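Local coordinates for putative permease protein, ABC transporter (Porphyromonas gingivalis, PDB 3IS6), which is a fragment, containing a MacB-like periplasmic core domain, of a putative ABC-transporter permease that probably takes part in transport across the membrane, at residues D106-I112 against M159-W165. Numbering follows the deposited sequence.
Sequences DNMTCLI and MLLPITW
N107 grips the 3-10 turn at 163-165 through two acceptors. Its backbone O takes the indole N-H of W165 (NE1 to O, 2.7 Å); the oxygen sits at the edge of the ring, near its plane, and the N-H meets one of its lone pairs in the carbonyl plane. Its side-chain OD1 receives the hydroxyl of T164 (OG1 to OD1, 2.6 Å), the donor tilted slightly from the amide plane. With chi1 at -74°, N107 CG stands beside the backbone N, which sends the amide past the indole; the two planes lie 67° apart.

Between the strands, L111 and L160 form an antiparallel hydrogen-bonded pair, with N to O distances of 3.1 Å from L111 N to L160 O and 2.9 Å from L160 N to L111 O. I112 and M159 make the adjoining non-hydrogen-bonded pair.

Apolar contacts line both faces. On one, the CD1 branches of L111 and L160 meet obliquely at 4.1 Å, with F146 touching both residues. On the other, selenomethionine M159 sets its SE 4.0 Å from C110 SG and its CB against I112 CD1, while L129 touches all three residues.

The type I turn 106-109 leads into strand 109-113, and M108 N closes an Asx turn on D106 OD1. Flanked by strands 140-146 and 74-83, this antiparallel pairing lies inside the mixed beta sheet of the MacB-like periplasmic core domain.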
loop_
_atom_site.group_PDB
_atom_site.type_symbol
_atom_site.label_atom_id
_atom_site.label_comp_id
_atom_site.label_asym_id
_atom_site.label_seq_id
_atom_site.Cartn_x
_atom_site.Cartn_y
_atom_site.Cartn_z
ATOM N N ASP A 106 -2.247 -15.687 4.290
ATOM C CA ASP A 106 -3.535 -15.036 4.253
ATOM C C ASP A 106 -3.388 -13.615 4.731
ATOM O O ASP A 106 -2.916 -13.390 5.805
ATOM C CB ASP A 106 -4.474 -15.779 5.174
ATOM C CG ASP A 106 -5.834 -15.155 5.256
ATOM O OD1 ASP A 106 -6.001 -13.969 5.013
ATOM O OD2 ASP A 106 -6.752 -15.874 5.585
ATOM N N ASN A 107 -3.842 -12.671 3.936
ATOM C CA ASN A 107 -3.654 -11.271 4.205
ATOM C C ASN A 107 -4.312 -10.808 5.485
ATOM O O ASN A 107 -3.926 -9.830 6.031
ATOM C CB ASN A 107 -4.097 -10.414 3.031
ATOM C CG ASN A 107 -3.135 -10.469 1.860
ATOM O OD1 ASN A 107 -1.950 -10.308 2.010
ATOM N ND2 ASN A 107 -3.658 -10.687 0.693
HETATM N N MSE A 108 -5.281 -11.536 5.986
HETATM C CA MSE A 108 -5.990 -11.108 7.178
HETATM C C MSE A 108 -5.440 -11.712 8.469
HETATM O O MSE A 108 -6.084 -11.696 9.476
HETATM C CB MSE A 108 -7.495 -11.324 7.070
HETATM C CG MSE A 108 -8.160 -10.628 5.920
HETATM SE SE MSE A 108 -8.120 -8.763 6.030
HETATM C CE MSE A 108 -9.334 -8.532 7.430
ATOM N N THR A 109 -4.240 -12.250 8.402
ATOM C CA THR A 109 -3.645 -12.894 9.534
ATOM C C THR A 109 -2.206 -12.451 9.754
ATOM O O THR A 109 -1.560 -12.053 8.850
ATOM C CB THR A 109 -3.620 -14.384 9.366
ATOM O OG1 THR A 109 -2.673 -14.695 8.360
ATOM C CG2 THR A 109 -4.948 -14.902 8.969
ATOM N N CYS A 110 -1.747 -12.542 10.982
ATOM C CA CYS A 110 -0.407 -12.157 11.371
ATOM C C CYS A 110 0.277 -13.152 12.277
ATOM O O CYS A 110 -0.344 -13.986 12.846
ATOM C CB CYS A 110 -0.425 -10.815 12.064
ATOM S SG CYS A 110 -1.059 -10.808 13.658
ATOM N N LEU A 111 1.579 -13.023 12.393
ATOM C CA LEU A 111 2.343 -13.735 13.369
ATOM C C LEU A 111 2.855 -12.721 14.355
ATOM O O LEU A 111 3.149 -11.622 13.992
ATOM C CB LEU A 111 3.508 -14.452 12.753
ATOM C CG LEU A 111 3.232 -15.384 11.604
ATOM C CD1 LEU A 111 4.495 -15.819 10.992
ATOM C CD2 LEU A 111 2.496 -16.549 12.124
ATOM N N ILE A 112 2.930 -13.133 15.601
ATOM C CA ILE A 112 3.345 -12.316 16.711
ATOM C C ILE A 112 4.491 -12.999 17.426
ATOM O O ILE A 112 4.523 -14.180 17.533
ATOM C CB ILE A 112 2.189 -12.153 17.655
ATOM C CG1 ILE A 112 1.077 -11.383 16.973
ATOM C CG2 ILE A 112 2.594 -11.511 18.876
ATOM C CD1 ILE A 112 1.293 -9.954 16.856
HETATM N N MSE A 159 5.718 -8.139 15.024
HETATM C CA MSE A 159 4.629 -8.692 14.249
HETATM C C MSE A 159 5.035 -8.861 12.801
HETATM O O MSE A 159 5.653 -8.018 12.251
HETATM C CB MSE A 159 3.406 -7.776 14.354
HETATM C CG MSE A 159 2.223 -8.075 13.440
HETATM SE SE MSE A 159 0.552 -7.127 13.932
HETATM C CE MSE A 159 0.954 -5.494 13.173
ATOM N N LEU A 160 4.624 -9.946 12.194
ATOM C CA LEU A 160 4.886 -10.195 10.808
ATOM C C LEU A 160 3.585 -10.260 10.023
ATOM O O LEU A 160 2.680 -10.914 10.422
ATOM C CB LEU A 160 5.650 -11.490 10.627
ATOM C CG LEU A 160 7.065 -11.636 11.162
ATOM C CD1 LEU A 160 7.546 -13.037 11.173
ATOM C CD2 LEU A 160 7.986 -10.760 10.427
ATOM N N LEU A 161 3.538 -9.577 8.897
ATOM C CA LEU A 161 2.397 -9.555 8.018
ATOM C C LEU A 161 2.835 -9.954 6.633
ATOM O O LEU A 161 3.941 -9.773 6.295
ATOM C CB LEU A 161 1.809 -8.172 7.957
ATOM C CG LEU A 161 0.987 -7.675 9.119
ATOM C CD1 LEU A 161 0.712 -6.239 9.002
ATOM C CD2 LEU A 161 -0.266 -8.417 9.226
ATOM N N PRO A 162 1.955 -10.486 5.821
ATOM C CA PRO A 162 2.372 -10.873 4.493
ATOM C C PRO A 162 2.747 -9.692 3.624
ATOM O O PRO A 162 2.136 -8.667 3.660
ATOM C CB PRO A 162 1.153 -11.591 3.942
ATOM C CG PRO A 162 0.366 -11.875 5.027
ATOM C CD PRO A 162 0.565 -10.839 6.034
ATOM N N ILE A 163 3.755 -9.902 2.809
ATOM C CA ILE A 163 4.272 -8.900 1.923
ATOM C C ILE A 163 3.250 -8.482 0.896
ATOM O O ILE A 163 3.290 -7.410 0.407
ATOM C CB ILE A 163 5.602 -9.279 1.283
ATOM C CG1 ILE A 163 6.414 -8.029 1.068
ATOM C CG2 ILE A 163 5.424 -9.985 0.019
ATOM C CD1 ILE A 163 7.791 -8.258 0.996
ATOM N N THR A 164 2.269 -9.341 0.684
ATOM C CA THR A 164 1.192 -9.134 -0.264
ATOM C C THR A 164 0.246 -8.026 0.179
ATOM O O THR A 164 -0.621 -7.668 -0.519
ATOM C CB THR A 164 0.407 -10.410 -0.573
ATOM O OG1 THR A 164 0.130 -11.109 0.618
ATOM C CG2 THR A 164 1.181 -11.286 -1.457
ATOM N N TRP A 165 0.433 -7.502 1.358
ATOM C CA TRP A 165 -0.280 -6.324 1.762
ATOM C C TRP A 165 0.098 -5.184 0.855
ATOM O O TRP A 165 -0.642 -4.283 0.683
ATOM C CB TRP A 165 0.024 -5.942 3.189
ATOM C CG TRP A 165 -0.850 -6.554 4.176
ATOM C CD1 TRP A 165 -1.232 -7.825 4.227
ATOM C CD2 TRP A 165 -1.441 -5.917 5.277
ATOM N NE1 TRP A 165 -2.032 -8.038 5.284
ATOM C CE2 TRP A 165 -2.174 -6.868 5.954
ATOM C CE3 TRP A 165 -1.421 -4.628 5.762
ATOM C CZ2 TRP A 165 -2.884 -6.577 7.067
ATOM C CZ3 TRP A 165 -2.134 -4.343 6.866
ATOM C CH2 TRP A 165 -2.848 -5.309 7.513
#